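Local coordinates for protein aminoglycoside N(3)-acetyltransferase III (Serratia marcescens, PDB 7LAO) that acetylates the N3 amine of 2-deoxystreptamine aminoglycosides such as gentamicin and tobramycin with acetyl-CoA, giving resistance to these antibiotics, at residues 24-29 with 159-164; 30-35 with 244-249; 168-173 with 254-259. All blocks are in the same frame, centred on the assembly; numbering follows the deposited sequence.

Contact 1: residues 24-29 with 159-164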
ATOM      1  N   ILE A  24      -7.677   1.746   8.548  1.00 19.84           N
ATOM      2  CA  ILE A  24      -7.922   0.925   7.376  1.00 21.13           C
ATOM      3  C   ILE A  24      -6.932   1.313   6.282  1.00 24.54           C
ATOM      4  O   ILE A  24      -6.875   2.477   5.871  1.00 27.54           O
ATOM      5  CB  ILE A  24      -9.372   1.108   6.893  1.00 26.62           C
ATOM      6  CG1 ILE A  24     -10.309   0.740   8.044  1.00 29.18           C
ATOM      7  CG2 ILE A  24      -9.663   0.178   5.681  1.00 24.24           C
ATOM      8  CD1 ILE A  24     -10.220  -0.698   8.425  1.00 33.28           C
ATOM      9  N   MET A  25      -6.201   0.349   5.776  1.00 18.23           N
ATOM     10  CA  MET A  25      -5.462   0.531   4.536  1.00 20.61           C
ATOM     11  C   MET A  25      -6.291  -0.099   3.421  1.00 27.74           C
ATOM     12  O   MET A  25      -6.600  -1.302   3.477  1.00 21.68           O
ATOM     13  CB  MET A  25      -4.087  -0.122   4.608  1.00 24.70           C
ATOM     14  CG  MET A  25      -3.246   0.056   3.332  1.00 31.92           C
ATOM     15  SD  MET A  25      -1.435  -0.261   3.657  1.00 35.55           S
ATOM     16  CE  MET A  25      -0.775  -0.038   1.991  1.00 30.52           C
ATOM     17  N   VAL A  26      -6.625   0.702   2.399  1.00 20.52           N
ATOM     18  CA  VAL A  26      -7.535   0.263   1.332  1.00 23.06           C
ATOM     19  C   VAL A  26      -6.754  -0.006   0.052  1.00 27.27           C
ATOM     20  O   VAL A  26      -5.971   0.840  -0.397  1.00 30.27           O
ATOM     21  CB  VAL A  26      -8.619   1.330   1.066  1.00 31.18           C
ATOM     22  CG1 VAL A  26      -9.735   0.818   0.091  1.00 26.07           C
ATOM     23  CG2 VAL A  26      -9.202   1.884   2.358  1.00 32.13           C
ATOM     24  N   HIS A  27      -7.045  -1.139  -0.598  1.00 24.63           N
ATOM     25  CA  HIS A  27      -6.621  -1.365  -1.979  1.00 27.88           C
ATOM     26  C   HIS A  27      -7.895  -1.598  -2.771  1.00 29.40           C
ATOM     27  O   HIS A  27      -8.648  -2.510  -2.449  1.00 26.51           O
ATOM     28  CB  HIS A  27      -5.689  -2.583  -2.111  1.00 31.39           C
ATOM     29  CG  HIS A  27      -4.552  -2.582  -1.132  1.00 36.10           C
ATOM     30  ND1 HIS A  27      -3.357  -1.935  -1.377  1.00 36.01           N
ATOM     31  CD2 HIS A  27      -4.433  -3.132   0.101  1.00 36.82           C
ATOM     32  CE1 HIS A  27      -2.552  -2.087  -0.342  1.00 31.68           C
ATOM     33  NE2 HIS A  27      -3.179  -2.807   0.571  1.00 38.18           N
ATOM     34  N   ALA A  28      -8.148  -0.785  -3.780  1.00 26.66           N
ATOM     35  CA  ALA A  28      -9.439  -0.918  -4.466  1.00 31.61           C
ATOM     36  C   ALA A  28      -9.274  -1.068  -5.968  1.00 38.85           C
ATOM     37  O   ALA A  28      -8.327  -0.544  -6.564  1.00 36.15           O
ATOM     38  CB  ALA A  28     -10.364   0.281  -4.214  1.00 34.28           C
ATOM     39  N   SER A  29     -10.213  -1.801  -6.576  1.00 40.62           N
ATOM     40  CA  SER A  29     -10.535  -1.631  -7.993  1.00 40.56           C
ATOM     41  C   SER A  29     -11.913  -0.985  -8.049  1.00 42.23           C
ATOM     42  O   SER A  29     -12.927  -1.624  -7.732  1.00 42.47           O
ATOM     43  CB  SER A  29     -10.537  -2.933  -8.784  1.00 38.76           C
ATOM     44  OG  SER A  29     -11.350  -2.725  -9.954  1.00 41.66           O
ATOM     45  N   LEU A 159      -8.107  -3.608   3.845  1.00 19.20           N
ATOM     46  CA  LEU A 159      -9.375  -3.709   3.113  1.00 22.04           C
ATOM     47  C   LEU A 159      -9.086  -3.870   1.630  1.00 21.66           C
ATOM     48  O   LEU A 159      -8.481  -2.977   1.031  1.00 23.64           O
ATOM     49  CB  LEU A 159     -10.198  -2.446   3.381  1.00 22.56           C
ATOM     50  CG  LEU A 159     -11.435  -2.349   2.497  1.00 26.05           C
ATOM     51  CD1 LEU A 159     -12.380  -3.478   2.792  1.00 22.41           C
ATOM     52  CD2 LEU A 159     -12.102  -1.028   2.717  1.00 27.36           C
ATOM     53  N   LEU A 160      -9.510  -5.000   1.025  1.00 21.18           N
ATOM     54  CA  LEU A 160      -9.443  -5.168  -0.422  1.00 26.92           C
ATOM     55  C   LEU A 160     -10.856  -4.969  -0.957  1.00 25.51           C
ATOM     56  O   LEU A 160     -11.772  -5.693  -0.560  1.00 25.34           O
ATOM     57  CB  LEU A 160      -8.902  -6.557  -0.821  1.00 29.62           C
ATOM     58  CG  LEU A 160      -7.566  -7.048  -0.212  1.00 25.82           C
ATOM     59  CD1 LEU A 160      -7.104  -8.366  -0.851  1.00 28.11           C
ATOM     60  CD2 LEU A 160      -6.449  -5.961  -0.291  1.00 29.68           C
ATOM     61  N   LEU A 161     -11.035  -3.975  -1.834  1.00 27.48           N
ATOM     62  CA  LEU A 161     -12.335  -3.699  -2.470  1.00 27.63           C
ATOM     63  C   LEU A 161     -12.216  -4.103  -3.926  1.00 30.45           C
ATOM     64  O   LEU A 161     -11.902  -3.266  -4.771  1.00 30.96           O
ATOM     65  CB  LEU A 161     -12.734  -2.235  -2.384  1.00 33.13           C
ATOM     66  CG  LEU A 161     -12.951  -1.666  -0.983  1.00 39.45           C
ATOM     67  CD1 LEU A 161     -13.313  -0.160  -1.061  1.00 36.23           C
ATOM     68  CD2 LEU A 161     -14.014  -2.467  -0.200  1.00 34.26           C
ATOM     69  N   GLY A 162     -12.485  -5.382  -4.209  1.00 32.05           N
ATOM     70  CA  GLY A 162     -12.315  -5.972  -5.533  1.00 33.06           C
ATOM     71  C   GLY A 162     -10.877  -6.116  -5.987  1.00 39.93           C
ATOM     72  O   GLY A 162     -10.656  -6.510  -7.121  1.00 38.46           O
ATOM     73  N   ALA A 163      -9.856  -5.794  -5.122  1.00 38.03           N
ATOM     74  CA  ALA A 163      -8.476  -5.958  -5.564  1.00 36.78           C
ATOM     75  C   ALA A 163      -8.021  -7.392  -5.261  1.00 32.83           C
ATOM     76  O   ALA A 163      -8.558  -8.030  -4.360  1.00 30.04           O
ATOM     77  CB  ALA A 163      -7.558  -4.949  -4.866  1.00 32.78           C
ATOM     78  N   PRO A 164      -7.079  -7.941  -6.016  1.00 35.36           N
ATOM     79  CA  PRO A 164      -6.704  -9.347  -5.804  1.00 37.64           C
ATOM     80  C   PRO A 164      -5.812  -9.499  -4.567  1.00 35.08           C
ATOM     81  O   PRO A 164      -5.277  -8.528  -4.013  1.00 29.75           O
ATOM     82  CB  PRO A 164      -5.979  -9.725  -7.096  1.00 38.08           C
ATOM     83  CG  PRO A 164      -5.454  -8.383  -7.619  1.00 45.07           C
ATOM     84  CD  PRO A 164      -6.425  -7.342  -7.197  1.00 42.04           C
TER

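Contact 2: residues 30-35 with 244-249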
ATOM      1  N   LEU A  30     -11.948   0.300  -8.415  1.00 40.21           N
ATOM      2  CA  LEU A  30     -13.211   1.015  -8.432  1.00 36.29           C
ATOM      3  C   LEU A  30     -14.119   0.541  -9.535  1.00 41.02           C
ATOM      4  O   LEU A  30     -15.322   0.838  -9.490  1.00 43.34           O
ATOM      5  CB  LEU A  30     -12.974   2.531  -8.577  1.00 42.51           C
ATOM      6  CG  LEU A  30     -12.228   3.003  -7.328  1.00 50.04           C
ATOM      7  CD1 LEU A  30     -11.665   4.400  -7.496  1.00 47.96           C
ATOM      8  CD2 LEU A  30     -13.139   2.940  -6.116  1.00 51.92           C
ATOM      9  N   LYS A  31     -13.578  -0.157 -10.538  1.00 41.62           N
ATOM     10  CA  LYS A  31     -14.452  -0.738 -11.549  1.00 41.93           C
ATOM     11  C   LYS A  31     -15.196  -1.930 -10.984  1.00 43.49           C
ATOM     12  O   LYS A  31     -16.395  -2.104 -11.251  1.00 39.37           O
ATOM     13  CB  LYS A  31     -13.661  -1.121 -12.792  1.00 46.32           C
ATOM     14  CG  LYS A  31     -14.502  -1.842 -13.883  1.00 57.43           C
ATOM     15  CD  LYS A  31     -15.500  -0.890 -14.593  1.00 63.48           C
ATOM     16  CE  LYS A  31     -15.848  -1.336 -16.048  1.00 62.65           C
ATOM     17  NZ  LYS A  31     -17.080  -0.689 -16.576  1.00 66.93           N
ATOM     18  N   ALA A  32     -14.500  -2.778 -10.204  1.00 38.34           N
ATOM     19  CA  ALA A  32     -15.187  -3.874  -9.527  1.00 40.76           C
ATOM     20  C   ALA A  32     -16.255  -3.328  -8.581  1.00 37.24           C
ATOM     21  O   ALA A  32     -17.360  -3.877  -8.492  1.00 34.99           O
ATOM     22  CB  ALA A  32     -14.168  -4.743  -8.747  1.00 35.56           C
ATOM     23  N   VAL A  33     -15.929  -2.263  -7.842  1.00 35.87           N
ATOM     24  CA  VAL A  33     -16.919  -1.671  -6.948  1.00 38.64           C
ATOM     25  C   VAL A  33     -18.149  -1.198  -7.735  1.00 37.84           C
ATOM     26  O   VAL A  33     -19.288  -1.299  -7.255  1.00 36.38           O
ATOM     27  CB  VAL A  33     -16.261  -0.537  -6.139  1.00 37.40           C
ATOM     28  CG1 VAL A  33     -17.316   0.279  -5.412  1.00 32.00           C
ATOM     29  CG2 VAL A  33     -15.271  -1.141  -5.156  1.00 29.64           C
ATOM     30  N   GLY A  34     -17.939  -0.696  -8.945  1.00 39.62           N
ATOM     31  CA  GLY A  34     -19.024  -0.336  -9.841  1.00 41.57           C
ATOM     32  C   GLY A  34     -19.490   1.076  -9.564  1.00 40.46           C
ATOM     33  O   GLY A  34     -18.979   1.766  -8.657  1.00 40.98           O
ATOM     34  N   PRO A  35     -20.484   1.529 -10.332  1.00 45.88           N
ATOM     35  CA  PRO A  35     -20.901   2.934 -10.259  1.00 50.98           C
ATOM     36  C   PRO A  35     -21.434   3.282  -8.877  1.00 42.43           C
ATOM     37  O   PRO A  35     -22.197   2.538  -8.262  1.00 41.82           O
ATOM     38  CB  PRO A  35     -21.984   3.053 -11.360  1.00 47.15           C
ATOM     39  CG  PRO A  35     -22.397   1.655 -11.642  1.00 54.82           C
ATOM     40  CD  PRO A  35     -21.214   0.785 -11.376  1.00 47.84           C
ATOM     41  N   GLY A 244     -20.433  -2.534  -2.736  1.00 36.60           N
ATOM     42  CA  GLY A 244     -20.802  -2.058  -4.057  1.00 39.81           C
ATOM     43  C   GLY A 244     -21.132  -3.294  -4.876  1.00 42.17           C
ATOM     44  O   GLY A 244     -22.033  -4.040  -4.501  1.00 40.99           O
ATOM     45  N   ARG A 245     -20.382  -3.570  -5.939  1.00 42.22           N
ATOM     46  CA  ARG A 245     -20.470  -4.858  -6.619  1.00 43.33           C
ATOM     47  C   ARG A 245     -19.147  -5.622  -6.564  1.00 41.34           C
ATOM     48  O   ARG A 245     -18.936  -6.534  -7.358  1.00 42.91           O
ATOM     49  CB  ARG A 245     -20.929  -4.647  -8.061  1.00 47.79           C
ATOM     50  CG  ARG A 245     -22.308  -4.061  -8.081  1.00 49.98           C
ATOM     51  CD  ARG A 245     -22.720  -3.503  -9.456  1.00 54.89           C
ATOM     52  NE  ARG A 245     -24.146  -3.248  -9.448  1.00 57.17           N
ATOM     53  CZ  ARG A 245     -24.740  -2.066  -9.265  1.00 60.70           C
ATOM     54  NH1 ARG A 245     -24.031  -0.964  -9.075  1.00 57.58           N
ATOM     55  NH2 ARG A 245     -26.067  -1.990  -9.299  1.00 60.72           N
ATOM     56  N   ALA A 246     -18.226  -5.261  -5.632  1.00 40.07           N
ATOM     57  CA  ALA A 246     -16.903  -5.881  -5.652  1.00 36.77           C
ATOM     58  C   ALA A 246     -16.778  -6.925  -4.559  1.00 34.06           C
ATOM     59  O   ALA A 246     -17.017  -6.588  -3.387  1.00 32.09           O
ATOM     60  CB  ALA A 246     -15.795  -4.843  -5.463  1.00 36.76           C
ATOM     61  N   PRO A 247     -16.362  -8.164  -4.878  1.00 37.73           N
ATOM     62  CA  PRO A 247     -15.917  -9.098  -3.821  1.00 37.30           C
ATOM     63  C   PRO A 247     -14.807  -8.469  -2.986  1.00 43.17           C
ATOM     64  O   PRO A 247     -13.835  -7.923  -3.523  1.00 39.32           O
ATOM     65  CB  PRO A 247     -15.383 -10.302  -4.592  1.00 34.45           C
ATOM     66  CG  PRO A 247     -15.137  -9.799  -5.983  1.00 48.95           C
ATOM     67  CD  PRO A 247     -16.192  -8.740  -6.223  1.00 45.15           C
ATOM     68  N   SER A 248     -14.944  -8.546  -1.676  1.00 27.39           N
ATOM     69  CA  SER A 248     -14.062  -7.746  -0.842  1.00 25.61           C
ATOM     70  C   SER A 248     -13.578  -8.558   0.351  1.00 24.81           C
ATOM     71  O   SER A 248     -14.222  -9.536   0.755  1.00 27.05           O
ATOM     72  CB  SER A 248     -14.742  -6.441  -0.393  1.00 25.77           C
ATOM     73  OG  SER A 248     -14.930  -5.564  -1.507  1.00 29.70           O
ATOM     74  N   TYR A 249     -12.416  -8.157   0.883  1.00 24.88           N
ATOM     75  CA  TYR A 249     -11.779  -8.827   2.023  1.00 31.56           C
ATOM     76  C   TYR A 249     -11.411  -7.800   3.076  1.00 28.32           C
ATOM     77  O   TYR A 249     -10.998  -6.670   2.751  1.00 22.75           O
ATOM     78  CB  TYR A 249     -10.481  -9.534   1.654  1.00 26.13           C
ATOM     79  CG  TYR A 249     -10.610 -10.671   0.681  1.00 25.35           C
ATOM     80  CD1 TYR A 249     -10.815 -10.435  -0.681  1.00 26.82           C
ATOM     81  CD2 TYR A 249     -10.494 -12.001   1.128  1.00 28.23           C
ATOM     82  CE1 TYR A 249     -10.917 -11.495  -1.582  1.00 38.14           C
ATOM     83  CE2 TYR A 249     -10.591 -13.049   0.236  1.00 29.30           C
ATOM     84  CZ  TYR A 249     -10.796 -12.808  -1.106  1.00 34.85           C
ATOM     85  OH  TYR A 249     -10.904 -13.850  -1.982  1.00 42.95           O
TER
HETATM   86  O   HOH W   1     -21.666   0.010  -7.489  1.00 36.13           O

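Contact 3: residues 168-173 with 254-259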
ATOM      1  N   VAL A 168      -1.979  -7.157  -1.277  1.00 34.30           N
ATOM      2  CA  VAL A 168      -1.894  -6.958   0.185  1.00 31.81           C
ATOM      3  C   VAL A 168      -0.511  -6.435   0.592  1.00 30.13           C
ATOM      4  O   VAL A 168       0.377  -7.186   1.034  1.00 30.31           O
ATOM      5  CB  VAL A 168      -2.268  -8.248   0.957  1.00 30.18           C
ATOM      6  CG1 VAL A 168      -2.212  -8.001   2.468  1.00 24.67           C
ATOM      7  CG2 VAL A 168      -3.675  -8.672   0.624  1.00 39.18           C
ATOM      8  N   THR A 169      -0.343  -5.115   0.496  1.00 23.83           N
ATOM      9  CA  THR A 169       0.985  -4.519   0.611  1.00 28.01           C
ATOM     10  C   THR A 169       1.622  -4.762   1.972  1.00 21.98           C
ATOM     11  O   THR A 169       2.855  -4.875   2.082  1.00 25.97           O
ATOM     12  CB  THR A 169       0.878  -3.011   0.348  1.00 29.99           C
ATOM     13  OG1 THR A 169       0.305  -2.822  -0.953  1.00 32.13           O
ATOM     14  CG2 THR A 169       2.243  -2.333   0.427  1.00 28.30           C
ATOM     15  N   VAL A 170       0.822  -4.863   3.024  1.00 22.26           N
ATOM     16  CA  VAL A 170       1.438  -5.081   4.336  1.00 24.68           C
ATOM     17  C   VAL A 170       2.251  -6.375   4.405  1.00 33.75           C
ATOM     18  O   VAL A 170       3.116  -6.513   5.289  1.00 31.35           O
ATOM     19  CB  VAL A 170       0.326  -5.028   5.410  1.00 24.86           C
ATOM     20  CG1 VAL A 170      -0.504  -6.370   5.496  1.00 26.91           C
ATOM     21  CG2 VAL A 170       0.902  -4.677   6.751  1.00 24.32           C
ATOM     22  N   LEU A 171       2.006  -7.344   3.502  1.00 29.75           N
ATOM     23  CA  LEU A 171       2.812  -8.555   3.560  1.00 28.38           C
ATOM     24  C   LEU A 171       4.236  -8.305   3.072  1.00 26.31           C
ATOM     25  O   LEU A 171       5.110  -9.136   3.318  1.00 26.19           O
ATOM     26  CB  LEU A 171       2.154  -9.713   2.774  1.00 22.76           C
ATOM     27  CG  LEU A 171       1.073 -10.406   3.613  1.00 27.78           C
ATOM     28  CD1 LEU A 171       0.179 -11.382   2.763  1.00 26.39           C
ATOM     29  CD2 LEU A 171       1.664 -11.171   4.809  1.00 32.06           C
ATOM     30  N   HIS A 172       4.492  -7.207   2.372  1.00 25.00           N
ATOM     31  CA  HIS A 172       5.884  -6.824   2.138  1.00 30.77           C
ATOM     32  C   HIS A 172       6.611  -6.494   3.445  1.00 26.85           C
ATOM     33  O   HIS A 172       7.829  -6.678   3.536  1.00 27.38           O
ATOM     34  CB  HIS A 172       5.960  -5.631   1.174  1.00 35.23           C
ATOM     35  CG  HIS A 172       5.588  -5.980  -0.230  1.00 35.32           C
ATOM     36  ND1 HIS A 172       6.211  -6.998  -0.928  1.00 36.47           N
ATOM     37  CD2 HIS A 172       4.627  -5.482  -1.054  1.00 33.30           C
ATOM     38  CE1 HIS A 172       5.671  -7.090  -2.134  1.00 36.18           C
ATOM     39  NE2 HIS A 172       4.711  -6.178  -2.235  1.00 35.90           N
ATOM     40  N   TYR A 173       5.900  -5.991   4.463  1.00 23.73           N
ATOM     41  CA  TYR A 173       6.552  -5.772   5.752  1.00 33.58           C
ATOM     42  C   TYR A 173       6.942  -7.107   6.406  1.00 32.19           C
ATOM     43  O   TYR A 173       8.053  -7.248   6.940  1.00 29.78           O
ATOM     44  CB  TYR A 173       5.625  -4.947   6.639  1.00 30.94           C
ATOM     45  CG  TYR A 173       6.084  -4.842   8.047  1.00 30.15           C
ATOM     46  CD1 TYR A 173       7.222  -4.066   8.389  1.00 28.16           C
ATOM     47  CD2 TYR A 173       5.409  -5.527   9.060  1.00 29.95           C
ATOM     48  CE1 TYR A 173       7.673  -4.001   9.726  1.00 32.12           C
ATOM     49  CE2 TYR A 173       5.830  -5.444  10.379  1.00 32.09           C
ATOM     50  CZ  TYR A 173       6.951  -4.687  10.696  1.00 34.50           C
ATOM     51  OH  TYR A 173       7.318  -4.662  11.993  1.00 31.50           O
ATOM     52  N   GLN A 254      -1.974  -7.189  12.012  1.00 26.00           N
ATOM     53  CA  GLN A 254      -0.994  -7.861  12.884  1.00 27.61           C
ATOM     54  C   GLN A 254      -1.022  -9.371  12.663  1.00 26.83           C
ATOM     55  O   GLN A 254       0.016 -10.046  12.683  1.00 29.79           O
ATOM     56  CB  GLN A 254      -1.263  -7.498  14.347  1.00 30.18           C
ATOM     57  CG  GLN A 254      -0.910  -6.012  14.659  1.00 37.30           C
ATOM     58  CD  GLN A 254      -1.181  -5.485  16.108  1.00 45.86           C
ATOM     59  OE1 GLN A 254      -2.025  -5.985  16.852  1.00 52.28           O
ATOM     60  NE2 GLN A 254      -0.472  -4.419  16.466  1.00 45.08           N
ATOM     61  N   ASP A 255      -2.213  -9.910  12.467  1.00 29.34           N
ATOM     62  CA  ASP A 255      -2.383 -11.359  12.385  1.00 26.77           C
ATOM     63  C   ASP A 255      -1.869 -11.909  11.061  1.00 26.58           C
ATOM     64  O   ASP A 255      -1.136 -12.907  11.045  1.00 27.00           O
ATOM     65  CB  ASP A 255      -3.844 -11.714  12.590  1.00 29.21           C
ATOM     66  CG  ASP A 255      -4.008 -13.179  13.049  1.00 33.31           C
ATOM     67  OD1 ASP A 255      -4.629 -13.942  12.340  1.00 30.62           O
ATOM     68  OD2 ASP A 255      -3.453 -13.558  14.077  1.00 30.93           O
ATOM     69  N   ILE A 256      -2.123 -11.213   9.958  1.00 22.82           N
ATOM     70  CA  ILE A 256      -1.650 -11.743   8.688  1.00 22.04           C
ATOM     71  C   ILE A 256      -0.154 -11.561   8.541  1.00 24.61           C
ATOM     72  O   ILE A 256       0.520 -12.378   7.881  1.00 27.45           O
ATOM     73  CB  ILE A 256      -2.417 -11.125   7.511  1.00 22.46           C
ATOM     74  CG1 ILE A 256      -2.301 -12.058   6.308  1.00 27.26           C
ATOM     75  CG2 ILE A 256      -1.916  -9.621   7.226  1.00 20.89           C
ATOM     76  CD1 ILE A 256      -3.251 -11.683   5.191  1.00 31.74           C
ATOM     77  N   VAL A 257       0.411 -10.517   9.162  1.00 27.96           N
ATOM     78  CA  VAL A 257       1.849 -10.363   9.158  1.00 28.46           C
ATOM     79  C   VAL A 257       2.483 -11.462  10.009  1.00 25.94           C
ATOM     80  O   VAL A 257       3.489 -12.064   9.625  1.00 28.20           O
ATOM     81  CB  VAL A 257       2.218  -8.945   9.646  1.00 29.42           C
ATOM     82  CG1 VAL A 257       3.689  -8.867  10.115  1.00 29.83           C
ATOM     83  CG2 VAL A 257       1.966  -7.968   8.518  1.00 24.85           C
ATOM     84  N   SER A 258       1.920 -11.726  11.186  1.00 26.83           N
ATOM     85  CA  SER A 258       2.478 -12.786  12.045  1.00 28.71           C
ATOM     86  C   SER A 258       2.392 -14.152  11.347  1.00 28.27           C
ATOM     87  O   SER A 258       3.362 -14.922  11.313  1.00 29.51           O
ATOM     88  CB  SER A 258       1.712 -12.810  13.359  1.00 39.94           C
ATOM     89  OG  SER A 258       2.187 -13.861  14.169  1.00 59.50           O
ATOM     90  N   PHE A 259       1.247 -14.412  10.694  1.00 26.91           N
ATOM     91  CA  PHE A 259       1.122 -15.619   9.892  1.00 30.07           C
ATOM     92  C   PHE A 259       2.194 -15.664   8.821  1.00 26.54           C
ATOM     93  O   PHE A 259       2.828 -16.695   8.602  1.00 27.77           O
ATOM     94  CB  PHE A 259      -0.257 -15.687   9.229  1.00 30.54           C
ATOM     95  CG  PHE A 259      -0.399 -16.877   8.321  1.00 34.38           C
ATOM     96  CD1 PHE A 259      -0.074 -16.814   6.968  1.00 28.57           C
ATOM     97  CD2 PHE A 259      -0.790 -18.110   8.861  1.00 34.84           C
ATOM     98  CE1 PHE A 259      -0.208 -18.021   6.163  1.00 28.16           C
ATOM     99  CE2 PHE A 259      -0.931 -19.231   8.052  1.00 39.94           C
ATOM    100  CZ  PHE A 259      -0.628 -19.172   6.728  1.00 27.77           C
TER

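Contact 1: residues 24-29 with 159-164
With chi1 near -50° in both, His27 and Leu160 each turn CG beside the backbone N and anti to the carbonyl carbon, which brings imidazole and isobutyl group together on one face of two neighbouring parallel strands at the middle of the mixed beta-sheet. There Leu160 CD2 meets the imidazole at CD2, 3.5 Å away, with His27 CB also in touch. Ala163, just past the strand, closes the same corner by laying its CB on His27 O. Val26, Ala28, Leu159 and Leu161 fill the other face. Leu159 and Val26 run alongside each other in the same direction, and both touch Leu47 of helix 40-51; Val26 CG1 also reaches Leu161 CD1 at 3.9 Å. Ile24 CG2 presses on Leu159 CB at 3.5 Å. Four backbone bonds join the strands: Leu159 N to Met25 O, His27 N to Leu159 O, Leu161 N to His27 O and Ser29 N to Leu161 O. The first is almost straight, 178° at the hydrogen. Where the strands end, Gly162 takes a positive phi, and Ser29 N-caps helix 30-33 with its OG on Ala32 N. Ser29 N itself lies 2.9 Å from Leu161 O, tilted 22° from that carbonyl's plane.

Contact 2: residues 30-35 with 244-249
Ala246 directs its methyl group at the last turn of the short helix 30-33, where CB sits 3.7 Å from Ala32 CB and 3.8 Å from Val33 CG2. Ala246 CB also lies over the peptide between those residues, 3.5 Å from Val33 N. The CB of Val33 points away from strand 246-252, yet with CG1 anti to the backbone N (chi1 169°) its second methyl, CG2, is left on the side of Ala246, while the side chain also packs on Leu161 of strand 157-161. Arg245 and Pro35 form the outer part. The arginine chain, extended from CG to NE, runs past the helix end and crosses the proline ring at about a right angle, bringing NH1 to 4.0 Å from Pro35 CG. Its guanidinium is held chiefly from the N-terminal residues, NH2 by Gln1 O and NH1 more weakly by Gly2 O.

The contact joins the C-terminal end of a helix that directly follows strand 23-28 to the two-residue turn of the beta hairpin 239-243/246-252, at the edge of the mixed sheet. Gly34 leaves the helix with positive phi; Gly244, also at positive phi, turns toward Val33 O the side where a CB would otherwise sit, and there is no room for one. One direct hydrogen bond crosses here: Arg245 N gives its proton to Val33 O at 2.8 Å, with the donor tilted 35° from the carbonyl plane. Val33 O also lies 2.7 Å from a water that is within hydrogen-bonding distance of Pro35 O too and is weakly bonded by Arg245 NH1. Gly244 N bonds Asp12 OD2. Ser248 OG turns back to Ala246 O at 3.0 Å, approaching from above the carbonyl plane.

Contact 3: residues 168-173 with 254-259
Ile256 is the first residue of segment 254-259 to meet segment 168-173, and it does so through two branches; its neighbour just before it, Asp255, instead salt-bridges Arg237 through OD1. The Ile256 chi1 of -158° sets CG1 anti to the backbone N and puts CG2 between the N and the carbonyl carbon, on the side of Val170, with Ile256 CG2 3.9 Å from Val170 CG1. The extended CG1-CD1 arm goes instead toward Leu171, whose CD1 lies 4.2 Å from Ile256 CD1. The other leucine methyl, Leu171 CD2, rests on the backbone, 3.5 Å from Ile256 O. Two helices are packed together here, the N-terminal part of helix 170-177 against the first turns of the C-terminal helix 253-268, mainly through aliphatic and aromatic side chains, with two methyls resting on backbone carbonyl oxygens. The interface is buried: helix 147-153 covers Val170 and Tyr173 with Val152, and helix 224-233 flanks Leu171 with Val225 and Ile228. Val257, next in sequence, spreads its two methyls between two partners. Val257 CG2 sits 3.7 Å from Val170 O and also touches Val170 CG2. Val257 CG1, anti to the backbone N at chi1 161°, reaches the Tyr173 ring at CD2, 3.9 Å away, and stays almost as near CE2; the two side chains cross at about a right angle. Further on, the ring of Phe259 meets Tyr232 edge-to-face.

In the fold
Contacts 1 and 3 are buried, whereas contact 2 lies nearer the surface, its centre about 18 Å from that of the chain. Contacts 1 and 2 both reach the same sheet: strand 23-28 runs on into helix 30-33, and strands 157-161 and 246-252 are neighbours, with Leu160 N probably bonded to Tyr249 O. Contact 3 continues two of these strands into the helices that follow them, and touches contact 1 where Thr169 packs on His27 and Met25. Regular backbone bonding holds contact 1, and contact 3 relies on apolar side chains. Contact 2, at the sheet edge, combines one backbone bond, a water and an arginine tied to the N-terminus.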